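Local coordinates for protein nigritoxine (Vibrio nigripulchritudo, PDB 5M41) that is a bacterial toxin that acts on crustaceans and insects and adopts a fold not described before its structure was solved, at residues A24-Y29 / Q197-L202; G82-F87 / D186-Q191; N130-E135 / S190-D195. All coordinates share one frame; numbering follows the deposited sequence.

Contact 1. Residues A24-Y29 / Q197-L202; sequences AVANRY and QILSTL
Helix 24-29 meets helix 197-202 with the two short axes 8.4 Å apart and crossing at 78°, nearly perpendicular, and the backbones come nearest where Ala26 faces Ser200. Small residues thus stand at the crossing itself. On one flank Val25 turns CG1 to CB of Ser200 at 3.8 Å; that branch lies anti to the backbone N (chi1 178°), which carries it across the gap. Ser200 offers its methylene to the neighbour, while in the conformer described here its hydroxyl hydrogen-bonds to ND1 of His22, the first residue of helix 22-30. Leu199 does most of the remaining work by spreading its two methyls over two partners. Its CD2 rests on CB of Ala26 at 3.9 Å, and CD1 reaches CD2 of the Tyr29 ring at 4.0 Å, approaching the ring obliquely, with the two side chains at about a right angle. Leu185 of helix 177-191 touches both Tyr29 and Leu199 and extends the apolar cluster. No hydrogen bond joins the two segments directly. This is buried helix-helix packing in a steep crossing, joining the N-terminal helix 22-30 to helix 195-203, whose first residue, Asp195, binds the magnesium ion.

Contact 2. Residues G82-F87 / D186-Q191; sequences GATNMF and DYHVSQ. With MG (magnesium ion), chain B.
The type II turn from Ala83 to Met86, which leads into strand 86-90, faces helix 186-191 through one pair of residues, Thr84 and His188, whose CA atoms lie 7.1 Å apart. Their side chains cross at about a right angle and meet in a short hydrogen bond of 2.6 Å between OG1 of Thr84 and ND1 of His188; either atom could be the donor. The hydroxyl lies at the edge of the imidazole and in its plane, so the ring is met along its rim and the bond restrains its rotation. On the helix, the ring carbon CG is anti to the backbone N (chi1 -171°), an extension that carries the imidazole out to the turn. OG1 of Thr84 is also bonded by NE of Arg184, one helical turn before His188, so two side chains of the same helix grip one buried hydroxyl.

Further along the helix, Ser190 folds back so that OG bonds to O of Tyr187 at 3.0 Å, sharing that carbonyl with N of Gln191, while CG of Gln191 lies 3.3 Å above the plane of the Tyr187 ring, toward its rim. The carbonyl of Val189 points to the magnesium ion and binds it through O at 2.5 Å.

Around this pair, Leu202 and Ile198 of helix 195-203 pack against His188, and Leu202 also touches Thr84. Within the turn, the backbone of Asn85 is hydrogen-bonded to Leu103, just past strand 98-102, and Phe87 pairs with Val101 of that strand. Through Thr84, helix 177-191 is joined to the connection between strands 77-80 and 86-90 of the five-stranded antiparallel sheet.

Contact 3. Residues N130-E135 / S190-D195; sequences NFTSWE and SQENND. With MG (magnesium ion), chain B.
Thr132 and Ser133 open the short helix 133-136 against the carboxylate of Glu192, and a capping box organises that helix start. In the box, N of Glu135 donates to OG1 of Thr132 at 3.0 Å, and N of Thr132 donates in return to OE1 of Glu135 at 2.8 Å, nearly straight at 168°. The same Glu135 oxygen forms a salt bridge with Arg184.

Glu192 takes up further donors at this helix start. N of Ser133 reaches OE2 of Glu192 at 2.8 Å, coming from above the carboxylate plane, whereas OG of Ser133 bonds to OE1 at 2.7 Å on the syn side, 20° out of the plane. Both carboxylate oxygens are thereby held by one serine, and the N-terminal end of this short helix may slightly stabilise the negative charge. The Glu192 chain is bent at chi2 (-59°), which swings its end toward Ser133. A water accepts from N of Trp134 and lies 2.8 Å from OE2 of Glu192, to which it may donate. A second water bridges OG1 of Thr132 and OE1 of Gln191, and CG2 of Thr132 touches CB of Gln191.

While the Glu192 side chain serves the helix, its backbone serves the metal. The magnesium ion is bound by O of Glu192, OD1 of Asp195, O of Val189 and three waters. Those waters are held in turn by O of Ser190, O of Asn193 and OD2 of Asp195; the nearest protein ligand, OD1 of Asp195, stands 2.1 Å from the magnesium ion.

The three contacts gather on one side of the chain's centre, in the N-terminal part of the molecule. Contacts 2 and 3 lie about 8 Å apart between centres and share Ser190 and Gln191; the centre of contact 1 is about 13 Å from that of contact 2 and about 14 Å from that of contact 3. Contacts 2 and 3 both fall between the two halves of contact 1 in the sequence. Helices 177-191 and 195-203 run consecutively, and the magnesium ion sits at their junction, with ligands in contacts 2 and 3. Residues distant in sequence, the first helix, the turn between two inner strands of the sheet and helix 133-136, thus converge on one pair of consecutive helices.

Contact 1. Residues A24-Y29 / Q197-L202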
ATOM      1  N   ALA A  24     -19.769  15.761  -4.297  1.00 38.84           N
ATOM      2  CA  ALA A  24     -19.506  14.416  -3.770  1.00 37.51           C
ATOM      3  C   ALA A  24     -20.735  13.863  -3.038  1.00 37.72           C
ATOM      4  O   ALA A  24     -21.059  12.688  -3.167  1.00 37.35           O
ATOM      5  CB  ALA A  24     -18.315  14.432  -2.818  1.00 39.97           C
ATOM      6  N   VAL A  25     -21.400  14.705  -2.250  1.00 35.88           N
ATOM      7  CA  VAL A  25     -22.646  14.307  -1.591  1.00 35.31           C
ATOM      8  C   VAL A  25     -23.744  14.040  -2.637  1.00 34.66           C
ATOM      9  O   VAL A  25     -24.335  12.948  -2.680  1.00 34.20           O
ATOM     10  CB  VAL A  25     -23.084  15.400  -0.582  1.00 36.70           C
ATOM     11  CG1 VAL A  25     -24.392  15.022   0.077  1.00 36.55           C
ATOM     12  CG2 VAL A  25     -21.998  15.616   0.471  1.00 36.28           C
ATOM     13  N   ALA A  26     -23.975  15.029  -3.501  1.00 32.90           N
ATOM     14  CA  ALA A  26     -24.995  14.950  -4.526  1.00 34.75           C
ATOM     15  C   ALA A  26     -24.793  13.735  -5.457  1.00 35.62           C
ATOM     16  O   ALA A  26     -25.766  13.085  -5.785  1.00 35.62           O
ATOM     17  CB  ALA A  26     -25.024  16.231  -5.337  1.00 35.23           C
ATOM     18  N   ASN A  27     -23.541  13.460  -5.874  1.00 35.45           N
ATOM     19  CA  ASN A  27     -23.233  12.267  -6.673  1.00 36.76           C
ATOM     20  C   ASN A  27     -23.616  10.948  -6.005  1.00 35.90           C
ATOM     21  O   ASN A  27     -24.178  10.067  -6.670  1.00 35.98           O
ATOM     22  CB  ASN A  27     -21.761  12.204  -7.093  1.00 36.65           C
ATOM     23  CG  ASN A  27     -21.401  13.277  -8.104  1.00 41.11           C
ATOM     24  OD1 ASN A  27     -22.271  13.838  -8.772  1.00 38.83           O
ATOM     25  ND2 ASN A  27     -20.107  13.581  -8.207  1.00 41.98           N
ATOM     26  N   ARG A  28     -23.314  10.796  -4.717  1.00 33.86           N
ATOM     27  CA  ARG A  28     -23.755   9.584  -4.036  1.00 34.94           C
ATOM     28  C   ARG A  28     -25.268   9.401  -4.180  1.00 34.59           C
ATOM     29  O   ARG A  28     -25.741   8.279  -4.436  1.00 36.42           O
ATOM     30  CB  ARG A  28     -23.398   9.542  -2.540  1.00 33.75           C
ATOM     31  CG  ARG A  28     -21.923   9.428  -2.178  1.00 36.42           C
ATOM     32  CD  ARG A  28     -21.141   8.316  -2.875  1.00 33.40           C
ATOM     33  NE  ARG A  28     -21.696   6.948  -2.886  1.00 32.45           N
ATOM     34  CZ  ARG A  28     -21.293   5.939  -2.108  1.00 32.24           C
ATOM     35  NH1 ARG A  28     -20.413   6.145  -1.128  1.00 30.47           N
ATOM     36  NH2 ARG A  28     -21.818   4.714  -2.259  1.00 29.69           N
ATOM     37  N   TYR A  29     -26.023  10.474  -4.008  1.00 32.92           N
ATOM     38  CA  TYR A  29     -27.492  10.354  -4.001  1.00 32.83           C
ATOM     39  C   TYR A  29     -28.035  10.108  -5.413  1.00 33.70           C
ATOM     40  O   TYR A  29     -28.879   9.230  -5.638  1.00 32.07           O
ATOM     41  CB  TYR A  29     -28.153  11.589  -3.376  1.00 33.42           C
ATOM     42  CG  TYR A  29     -29.654  11.477  -3.448  1.00 33.29           C
ATOM     43  CD1 TYR A  29     -30.353  10.722  -2.518  1.00 32.79           C
ATOM     44  CD2 TYR A  29     -30.361  12.076  -4.497  1.00 32.85           C
ATOM     45  CE1 TYR A  29     -31.734  10.581  -2.597  1.00 33.10           C
ATOM     46  CE2 TYR A  29     -31.728  11.938  -4.591  1.00 32.68           C
ATOM     47  CZ  TYR A  29     -32.405  11.184  -3.636  1.00 32.49           C
ATOM     48  OH  TYR A  29     -33.749  11.019  -3.757  1.00 31.21           O
ATOM     49  N   GLN A 197     -25.493  21.900  -4.633  1.00 41.69           N
ATOM     50  CA  GLN A 197     -25.646  22.522  -3.336  1.00 45.85           C
ATOM     51  C   GLN A 197     -27.068  22.405  -2.786  1.00 43.98           C
ATOM     52  O   GLN A 197     -27.261  22.190  -1.587  1.00 41.71           O
ATOM     53  CB  GLN A 197     -25.208  23.981  -3.399  1.00 51.73           C
ATOM     54  CG  GLN A 197     -25.239  24.664  -2.049  1.00 59.32           C
ATOM     55  CD  GLN A 197     -24.724  26.072  -2.132  1.00 69.94           C
ATOM     56  OE1 GLN A 197     -24.987  26.791  -3.115  1.00 75.55           O
ATOM     57  NE2 GLN A 197     -23.977  26.485  -1.108  1.00 72.53           N
ATOM     58  N   ILE A 198     -28.065  22.538  -3.653  1.00 45.25           N
ATOM     59  CA  ILE A 198     -29.438  22.433  -3.185  1.00 45.58           C
ATOM     60  C   ILE A 198     -29.666  21.016  -2.713  1.00 42.86           C
ATOM     61  O   ILE A 198     -30.220  20.789  -1.636  1.00 41.33           O
ATOM     62  CB  ILE A 198     -30.458  22.878  -4.244  1.00 51.59           C
ATOM     63  CG1 ILE A 198     -30.202  24.344  -4.584  1.00 59.38           C
ATOM     64  CG2 ILE A 198     -31.870  22.793  -3.690  1.00 54.23           C
ATOM     65  CD1 ILE A 198     -31.431  25.235  -4.579  1.00 65.28           C
ATOM     66  N   LEU A 199     -29.160  20.058  -3.486  1.00 40.86           N
ATOM     67  CA  LEU A 199     -29.290  18.660  -3.138  1.00 39.82           C
ATOM     68  C   LEU A 199     -28.632  18.294  -1.778  1.00 38.64           C
ATOM     69  O   LEU A 199     -29.248  17.621  -0.938  1.00 39.32           O
ATOM     70  CB  LEU A 199     -28.707  17.814  -4.269  1.00 40.39           C
ATOM     71  CG  LEU A 199     -29.129  16.370  -4.501  1.00 40.64           C
ATOM     72  CD1 LEU A 199     -30.600  16.059  -4.165  1.00 38.91           C
ATOM     73  CD2 LEU A 199     -28.823  16.040  -5.953  1.00 39.68           C
ATOM     74  N   SER A 200     -27.400  18.744  -1.549  1.00 38.24           N
ATOM     75  CA  SER A 200     -26.716  18.418  -0.304  0.50 38.60           C
ATOM     76  C   SER A 200     -27.388  19.105   0.888  1.00 39.38           C
ATOM     77  O   SER A 200     -27.424  18.535   2.001  1.00 38.61           O
ATOM     78  CB  SER A 200     -25.214  18.747  -0.372  0.50 40.06           C
ATOM     79  OG  SER A 200     -24.968  20.110  -0.639  0.50 41.78           O
ATOM     80  N   THR A 201     -27.949  20.292   0.663  1.00 38.03           N
ATOM     81  CA  THR A 201     -28.629  21.017   1.713  1.00 38.54           C
ATOM     82  C   THR A 201     -29.932  20.354   2.090  1.00 36.88           C
ATOM     83  O   THR A 201     -30.272  20.264   3.273  1.00 36.45           O
ATOM     84  CB  THR A 201     -28.930  22.465   1.269  1.00 42.70           C
ATOM     85  OG1 THR A 201     -27.697  23.135   1.120  1.00 47.39           O
ATOM     86  CG2 THR A 201     -29.733  23.220   2.327  1.00 43.77           C
ATOM     87  N   LEU A 202     -30.672  19.922   1.077  1.00 36.04           N
ATOM     88  CA  LEU A 202     -31.971  19.288   1.276  1.00 35.58           C
ATOM     89  C   LEU A 202     -31.904  17.885   1.869  1.00 33.74           C
ATOM     90  O   LEU A 202     -32.927  17.341   2.304  1.00 32.30           O
ATOM     91  CB  LEU A 202     -32.771  19.279  -0.035  1.00 36.44           C
ATOM     92  CG  LEU A 202     -33.254  20.680  -0.469  1.00 39.31           C
ATOM     93  CD1 LEU A 202     -33.845  20.630  -1.869  1.00 39.31           C
ATOM     94  CD2 LEU A 202     -34.278  21.238   0.480  1.00 40.05           C
TER

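Contact 2. Residues G82-F87 / D186-Q191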
ATOM      1  N   GLY A  82     -46.582  20.523  -2.248  1.00 40.46           N
ATOM      2  CA  GLY A  82     -45.482  21.057  -3.066  1.00 37.47           C
ATOM      3  C   GLY A  82     -44.345  21.547  -2.184  1.00 36.51           C
ATOM      4  O   GLY A  82     -43.998  22.717  -2.224  1.00 36.20           O
ATOM      5  N   ALA A  83     -43.748  20.650  -1.395  1.00 34.17           N
ATOM      6  CA  ALA A  83     -42.703  21.035  -0.456  1.00 34.92           C
ATOM      7  C   ALA A  83     -41.759  19.857  -0.276  1.00 34.65           C
ATOM      8  O   ALA A  83     -42.209  18.761   0.008  1.00 35.45           O
ATOM      9  CB  ALA A  83     -43.319  21.440   0.896  1.00 33.80           C
ATOM     10  N   THR A  84     -40.458  20.077  -0.420  1.00 34.79           N
ATOM     11  CA  THR A  84     -39.499  18.976  -0.335  1.00 34.90           C
ATOM     12  C   THR A  84     -39.396  18.479   1.116  1.00 34.58           C
ATOM     13  O   THR A  84     -39.475  19.276   2.043  1.00 35.32           O
ATOM     14  CB  THR A  84     -38.153  19.449  -0.875  1.00 34.75           C
ATOM     15  OG1 THR A  84     -38.348  19.993  -2.190  1.00 35.00           O
ATOM     16  CG2 THR A  84     -37.125  18.314  -0.906  1.00 33.26           C
ATOM     17  N   ASN A  85     -39.289  17.170   1.316  1.00 34.92           N
ATOM     18  CA  ASN A  85     -39.073  16.592   2.665  1.00 33.58           C
ATOM     19  C   ASN A  85     -40.262  16.689   3.622  1.00 33.62           C
ATOM     20  O   ASN A  85     -40.113  16.440   4.828  1.00 34.93           O
ATOM     21  CB  ASN A  85     -37.862  17.239   3.342  1.00 33.19           C
ATOM     22  CG  ASN A  85     -36.555  16.976   2.585  1.00 34.62           C
ATOM     23  OD1 ASN A  85     -36.301  15.848   2.141  1.00 33.31           O
ATOM     24  ND2 ASN A  85     -35.721  18.011   2.446  1.00 31.71           N
ATOM     25  N   MET A  86     -41.416  17.103   3.116  1.00 32.87           N
ATOM     26  CA  MET A  86     -42.557  17.422   3.992  1.00 33.38           C
ATOM     27  C   MET A  86     -43.831  16.753   3.571  1.00 34.13           C
ATOM     28  O   MET A  86     -44.081  16.531   2.371  1.00 34.46           O
ATOM     29  CB  MET A  86     -42.780  18.940   4.037  1.00 35.29           C
ATOM     30  CG  MET A  86     -41.602  19.719   4.611  1.00 35.90           C
ATOM     31  SD  MET A  86     -41.805  21.510   4.470  1.00 39.66           S
ATOM     32  CE  MET A  86     -43.339  21.692   5.389  1.00 38.30           C
ATOM     33  N   PHE A  87     -44.638  16.410   4.571  1.00 35.81           N
ATOM     34  CA  PHE A  87     -45.951  15.817   4.362  1.00 36.21           C
ATOM     35  C   PHE A  87     -46.739  15.982   5.665  1.00 37.54           C
ATOM     36  O   PHE A  87     -46.175  16.386   6.667  1.00 38.84           O
ATOM     37  CB  PHE A  87     -45.855  14.320   3.963  1.00 34.49           C
ATOM     38  CG  PHE A  87     -45.089  13.467   4.950  1.00 35.17           C
ATOM     39  CD1 PHE A  87     -45.749  12.812   6.002  1.00 34.49           C
ATOM     40  CD2 PHE A  87     -43.701  13.315   4.833  1.00 33.94           C
ATOM     41  CE1 PHE A  87     -45.050  12.026   6.916  1.00 34.91           C
ATOM     42  CE2 PHE A  87     -43.001  12.516   5.754  1.00 34.52           C
ATOM     43  CZ  PHE A  87     -43.672  11.866   6.777  1.00 33.92           C
ATOM     44  N   ASP A 186     -36.386  15.443  -6.863  1.00 34.12           N
ATOM     45  CA  ASP A 186     -35.916  15.547  -8.252  1.00 33.71           C
ATOM     46  C   ASP A 186     -36.454  16.830  -8.919  1.00 33.23           C
ATOM     47  O   ASP A 186     -35.721  17.558  -9.566  1.00 32.60           O
ATOM     48  CB  ASP A 186     -36.364  14.343  -9.088  1.00 34.99           C
ATOM     49  CG  ASP A 186     -35.573  13.076  -8.791  1.00 37.43           C
ATOM     50  OD1 ASP A 186     -34.456  13.137  -8.225  1.00 36.48           O
ATOM     51  OD2 ASP A 186     -36.095  11.996  -9.119  1.00 39.65           O
ATOM     52  N   TYR A 187     -37.742  17.095  -8.760  1.00 31.77           N
ATOM     53  CA  TYR A 187     -38.329  18.310  -9.294  1.00 33.04           C
ATOM     54  C   TYR A 187     -37.697  19.560  -8.710  1.00 32.33           C
ATOM     55  O   TYR A 187     -37.412  20.511  -9.424  1.00 34.41           O
ATOM     56  CB  TYR A 187     -39.836  18.328  -9.018  1.00 33.40           C
ATOM     57  CG  TYR A 187     -40.510  19.653  -9.315  1.00 34.20           C
ATOM     58  CD1 TYR A 187     -40.723  20.075 -10.629  1.00 32.23           C
ATOM     59  CD2 TYR A 187     -40.982  20.463  -8.273  1.00 36.16           C
ATOM     60  CE1 TYR A 187     -41.363  21.291 -10.900  1.00 32.99           C
ATOM     61  CE2 TYR A 187     -41.635  21.677  -8.530  1.00 35.98           C
ATOM     62  CZ  TYR A 187     -41.831  22.079  -9.848  1.00 34.53           C
ATOM     63  OH  TYR A 187     -42.474  23.283 -10.093  1.00 36.06           O
ATOM     64  N   HIS A 188     -37.512  19.582  -7.402  1.00 32.42           N
ATOM     65  CA  HIS A 188     -36.910  20.749  -6.740  1.00 33.04           C
ATOM     66  C   HIS A 188     -35.547  21.041  -7.311  1.00 34.59           C
ATOM     67  O   HIS A 188     -35.231  22.179  -7.720  1.00 37.00           O
ATOM     68  CB  HIS A 188     -36.846  20.496  -5.236  1.00 31.79           C
ATOM     69  CG  HIS A 188     -36.445  21.697  -4.421  1.00 32.35           C
ATOM     70  ND1 HIS A 188     -36.888  21.890  -3.161  1.00 33.17           N
ATOM     71  CD2 HIS A 188     -35.598  22.771  -4.712  1.00 33.61           C
ATOM     72  CE1 HIS A 188     -36.372  23.047  -2.669  1.00 33.95           C
ATOM     73  NE2 HIS A 188     -35.581  23.584  -3.614  1.00 35.09           N
ATOM     74  N   VAL A 189     -34.716  20.013  -7.395  1.00 34.36           N
ATOM     75  CA  VAL A 189     -33.413  20.149  -8.053  1.00 33.93           C
ATOM     76  C   VAL A 189     -33.533  20.643  -9.492  1.00 36.04           C
ATOM     77  O   VAL A 189     -32.739  21.502  -9.927  1.00 36.00           O
ATOM     78  CB  VAL A 189     -32.618  18.828  -8.000  1.00 33.84           C
ATOM     79  CG1 VAL A 189     -31.389  18.892  -8.918  1.00 36.15           C
ATOM     80  CG2 VAL A 189     -32.248  18.529  -6.553  1.00 32.57           C
ATOM     81  N   SER A 190     -34.518  20.142 -10.238  1.00 37.37           N
ATOM     82  CA  SER A 190     -34.640  20.580 -11.638  1.00 38.90           C
ATOM     83  C   SER A 190     -35.155  22.016 -11.785  1.00 39.11           C
ATOM     84  O   SER A 190     -34.939  22.652 -12.819  1.00 39.88           O
ATOM     85  CB  SER A 190     -35.520  19.646 -12.452  1.00 40.50           C
ATOM     86  OG  SER A 190     -36.865  20.001 -12.319  1.00 40.73           O
ATOM     87  N   GLN A 191     -35.862  22.507 -10.775  1.00 37.59           N
ATOM     88  CA  GLN A 191     -36.307  23.901 -10.772  1.00 38.49           C
ATOM     89  C   GLN A 191     -35.226  24.945 -10.434  1.00 40.57           C
ATOM     90  O   GLN A 191     -35.457  26.157 -10.576  1.00 41.46           O
ATOM     91  CB  GLN A 191     -37.467  24.044  -9.801  1.00 37.54           C
ATOM     92  CG  GLN A 191     -38.739  23.425 -10.345  1.00 36.42           C
ATOM     93  CD  GLN A 191     -39.343  24.256 -11.459  1.00 37.94           C
ATOM     94  OE1 GLN A 191     -39.743  25.408 -11.234  1.00 39.10           O
ATOM     95  NE2 GLN A 191     -39.444  23.676 -12.653  1.00 36.04           N
TER
HETATM   96 MG    MG B 801     -31.259  22.218 -11.765  1.00 39.17          MG
HETATM   97  O   HOH W   1     -32.432  22.911 -13.679  1.00 50.04           O
HETATM   98  O   HOH W   2     -31.302  20.049 -12.980  1.00 36.17           O
HETATM   99  O   HOH W   3     -29.237  23.225 -12.821  1.00 52.79           O

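Contact 3. Residues N130-E135 / S190-D195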
ATOM      1  N   ASN A 130     -37.187  24.116   1.898  1.00 37.21           N
ATOM      2  CA  ASN A 130     -37.885  23.026   1.221  1.00 35.37           C
ATOM      3  C   ASN A 130     -38.719  23.479   0.033  1.00 36.00           C
ATOM      4  O   ASN A 130     -39.318  22.638  -0.672  1.00 34.89           O
ATOM      5  CB  ASN A 130     -38.740  22.254   2.221  1.00 34.24           C
ATOM      6  CG  ASN A 130     -37.911  21.366   3.143  1.00 35.06           C
ATOM      7  OD1 ASN A 130     -36.861  20.886   2.752  1.00 35.57           O
ATOM      8  ND2 ASN A 130     -38.400  21.117   4.355  1.00 32.89           N
ATOM      9  N   PHE A 131     -38.736  24.800  -0.207  1.00 34.72           N
ATOM     10  CA  PHE A 131     -39.473  25.385  -1.307  1.00 35.10           C
ATOM     11  C   PHE A 131     -38.522  25.895  -2.381  1.00 35.40           C
ATOM     12  O   PHE A 131     -37.434  26.357  -2.072  1.00 36.28           O
ATOM     13  CB  PHE A 131     -40.392  26.508  -0.779  1.00 35.52           C
ATOM     14  CG  PHE A 131     -41.443  26.005   0.193  1.00 37.46           C
ATOM     15  CD1 PHE A 131     -42.652  25.472  -0.266  1.00 36.88           C
ATOM     16  CD2 PHE A 131     -41.205  26.034   1.571  1.00 36.87           C
ATOM     17  CE1 PHE A 131     -43.610  25.005   0.633  1.00 38.27           C
ATOM     18  CE2 PHE A 131     -42.146  25.549   2.471  1.00 38.74           C
ATOM     19  CZ  PHE A 131     -43.355  25.030   2.002  1.00 38.16           C
ATOM     20  N   THR A 132     -38.925  25.798  -3.644  1.00 35.64           N
ATOM     21  CA  THR A 132     -38.127  26.336  -4.744  1.00 37.11           C
ATOM     22  C   THR A 132     -38.061  27.864  -4.666  1.00 39.03           C
ATOM     23  O   THR A 132     -38.820  28.480  -3.896  1.00 37.25           O
ATOM     24  CB  THR A 132     -38.720  25.936  -6.105  1.00 38.33           C
ATOM     25  OG1 THR A 132     -40.004  26.570  -6.277  1.00 37.99           O
ATOM     26  CG2 THR A 132     -38.849  24.364  -6.240  1.00 36.39           C
ATOM     27  N   SER A 133     -37.173  28.480  -5.458  1.00 39.28           N
ATOM     28  CA  SER A 133     -37.159  29.952  -5.589  1.00 43.41           C
ATOM     29  C   SER A 133     -38.519  30.501  -5.963  1.00 44.36           C
ATOM     30  O   SER A 133     -39.000  31.467  -5.350  1.00 46.01           O
ATOM     31  CB  SER A 133     -36.168  30.403  -6.646  1.00 44.62           C
ATOM     32  OG  SER A 133     -34.895  29.981  -6.277  1.00 48.11           O
ATOM     33  N   TRP A 134     -39.146  29.867  -6.954  1.00 42.88           N
ATOM     34  CA  TRP A 134     -40.500  30.231  -7.377  1.00 44.15           C
ATOM     35  C   TRP A 134     -41.511  30.159  -6.257  1.00 44.91           C
ATOM     36  O   TRP A 134     -42.349  31.055  -6.113  1.00 46.00           O
ATOM     37  CB  TRP A 134     -40.926  29.321  -8.527  1.00 44.45           C
ATOM     38  CG  TRP A 134     -42.325  29.577  -9.030  1.00 44.32           C
ATOM     39  CD1 TRP A 134     -43.456  28.804  -8.813  1.00 45.53           C
ATOM     40  CD2 TRP A 134     -42.783  30.713  -9.823  1.00 44.47           C
ATOM     41  NE1 TRP A 134     -44.548  29.351  -9.420  1.00 44.42           N
ATOM     42  CE2 TRP A 134     -44.208  30.499 -10.054  1.00 45.14           C
ATOM     43  CE3 TRP A 134     -42.171  31.840 -10.364  1.00 46.17           C
ATOM     44  CZ2 TRP A 134     -44.975  31.387 -10.785  1.00 46.70           C
ATOM     45  CZ3 TRP A 134     -42.961  32.744 -11.090  1.00 47.71           C
ATOM     46  CH2 TRP A 134     -44.329  32.515 -11.301  1.00 47.23           C
ATOM     47  N   GLU A 135     -41.444  29.102  -5.447  1.00 44.05           N
ATOM     48  CA  GLU A 135     -42.428  28.861  -4.390  1.00 43.44           C
ATOM     49  C   GLU A 135     -42.235  29.669  -3.114  1.00 46.70           C
ATOM     50  O   GLU A 135     -43.196  29.806  -2.340  1.00 45.34           O
ATOM     51  CB  GLU A 135     -42.470  27.380  -3.977  1.00 42.18           C
ATOM     52  CG  GLU A 135     -42.916  26.401  -5.059  1.00 41.81           C
ATOM     53  CD  GLU A 135     -42.401  24.983  -4.829  1.00 41.64           C
ATOM     54  OE1 GLU A 135     -41.505  24.771  -3.975  1.00 40.09           O
ATOM     55  OE2 GLU A 135     -42.908  24.073  -5.517  1.00 41.48           O
ATOM     56  N   SER A 190     -34.518  20.142 -10.238  1.00 37.37           N
ATOM     57  CA  SER A 190     -34.640  20.580 -11.638  1.00 38.90           C
ATOM     58  C   SER A 190     -35.155  22.016 -11.785  1.00 39.11           C
ATOM     59  O   SER A 190     -34.939  22.652 -12.819  1.00 39.88           O
ATOM     60  CB  SER A 190     -35.520  19.646 -12.452  1.00 40.50           C
ATOM     61  OG  SER A 190     -36.865  20.001 -12.319  1.00 40.73           O
ATOM     62  N   GLN A 191     -35.862  22.507 -10.775  1.00 37.59           N
ATOM     63  CA  GLN A 191     -36.307  23.901 -10.772  1.00 38.49           C
ATOM     64  C   GLN A 191     -35.226  24.945 -10.434  1.00 40.57           C
ATOM     65  O   GLN A 191     -35.457  26.157 -10.576  1.00 41.46           O
ATOM     66  CB  GLN A 191     -37.467  24.044  -9.801  1.00 37.54           C
ATOM     67  CG  GLN A 191     -38.739  23.425 -10.345  1.00 36.42           C
ATOM     68  CD  GLN A 191     -39.343  24.256 -11.459  1.00 37.94           C
ATOM     69  OE1 GLN A 191     -39.743  25.408 -11.234  1.00 39.10           O
ATOM     70  NE2 GLN A 191     -39.444  23.676 -12.653  1.00 36.04           N
ATOM     71  N   GLU A 192     -34.072  24.483  -9.960  1.00 40.45           N
ATOM     72  CA  GLU A 192     -33.034  25.362  -9.429  1.00 43.92           C
ATOM     73  C   GLU A 192     -31.775  25.244 -10.292  1.00 45.71           C
ATOM     74  O   GLU A 192     -31.647  24.290 -11.027  1.00 43.26           O
ATOM     75  CB  GLU A 192     -32.758  25.046  -7.951  1.00 42.90           C
ATOM     76  CG  GLU A 192     -33.961  25.231  -7.035  1.00 43.78           C
ATOM     77  CD  GLU A 192     -34.511  26.656  -7.079  1.00 47.23           C
ATOM     78  OE1 GLU A 192     -33.728  27.624  -7.040  1.00 48.96           O
ATOM     79  OE2 GLU A 192     -35.733  26.810  -7.187  1.00 50.37           O
ATOM     80  N   ASN A 193     -30.902  26.264 -10.281  1.00 50.94           N
ATOM     81  CA  ASN A 193     -29.649  26.224 -11.083  1.00 53.61           C
ATOM     82  C   ASN A 193     -28.485  25.502 -10.399  1.00 55.95           C
ATOM     83  O   ASN A 193     -27.642  24.906 -11.068  1.00 58.54           O
ATOM     84  CB  ASN A 193     -29.190  27.633 -11.525  1.00 55.55           C
ATOM     85  CG  ASN A 193     -30.077  28.229 -12.609  1.00 55.58           C
ATOM     86  OD1 ASN A 193     -30.712  27.507 -13.376  1.00 50.47           O
ATOM     87  ND2 ASN A 193     -30.137  29.556 -12.661  1.00 59.82           N
ATOM     88  N   ASN A 194     -28.444  25.566  -9.072  1.00 55.70           N
ATOM     89  CA  ASN A 194     -27.315  25.020  -8.288  1.00 56.65           C
ATOM     90  C   ASN A 194     -27.604  23.620  -7.790  1.00 51.35           C
ATOM     91  O   ASN A 194     -27.687  23.364  -6.586  1.00 51.28           O
ATOM     92  CB  ASN A 194     -26.909  25.962  -7.132  1.00 61.40           C
ATOM     93  CG  ASN A 194     -28.077  26.341  -6.219  1.00 67.09           C
ATOM     94  OD1 ASN A 194     -29.251  26.322  -6.627  1.00 68.95           O
ATOM     95  ND2 ASN A 194     -27.755  26.697  -4.969  1.00 66.75           N
ATOM     96  N   ASP A 195     -27.770  22.714  -8.745  1.00 46.96           N
ATOM     97  CA  ASP A 195     -28.075  21.342  -8.464  1.00 48.11           C
ATOM     98  C   ASP A 195     -27.363  20.823  -7.212  1.00 45.64           C
ATOM     99  O   ASP A 195     -28.035  20.397  -6.281  1.00 44.58           O
ATOM    100  CB  ASP A 195     -27.788  20.458  -9.705  1.00 46.29           C
ATOM    101  CG  ASP A 195     -28.867  20.589 -10.758  1.00 48.26           C
ATOM    102  OD1 ASP A 195     -29.560  21.640 -10.761  1.00 49.70           O
ATOM    103  OD2 ASP A 195     -29.064  19.643 -11.559  1.00 51.58           O
TER
HETATM  104 MG    MG B 801     -31.259  22.218 -11.765  1.00 39.17          MG
HETATM  105  O   HOH W   4     -40.908  25.972  -8.708  1.00 34.05           O
HETATM  106  O   HOH W   5     -37.662  27.978  -8.850  1.00 34.05           O
HETATM  107  O   HOH W   1     -32.432  22.911 -13.679  1.00 50.04           O
HETATM  108  O   HOH W   3     -29.237  23.225 -12.821  1.00 52.79           O
HETATM  109  O   HOH W   2     -31.302  20.049 -12.980  1.00 36.17           O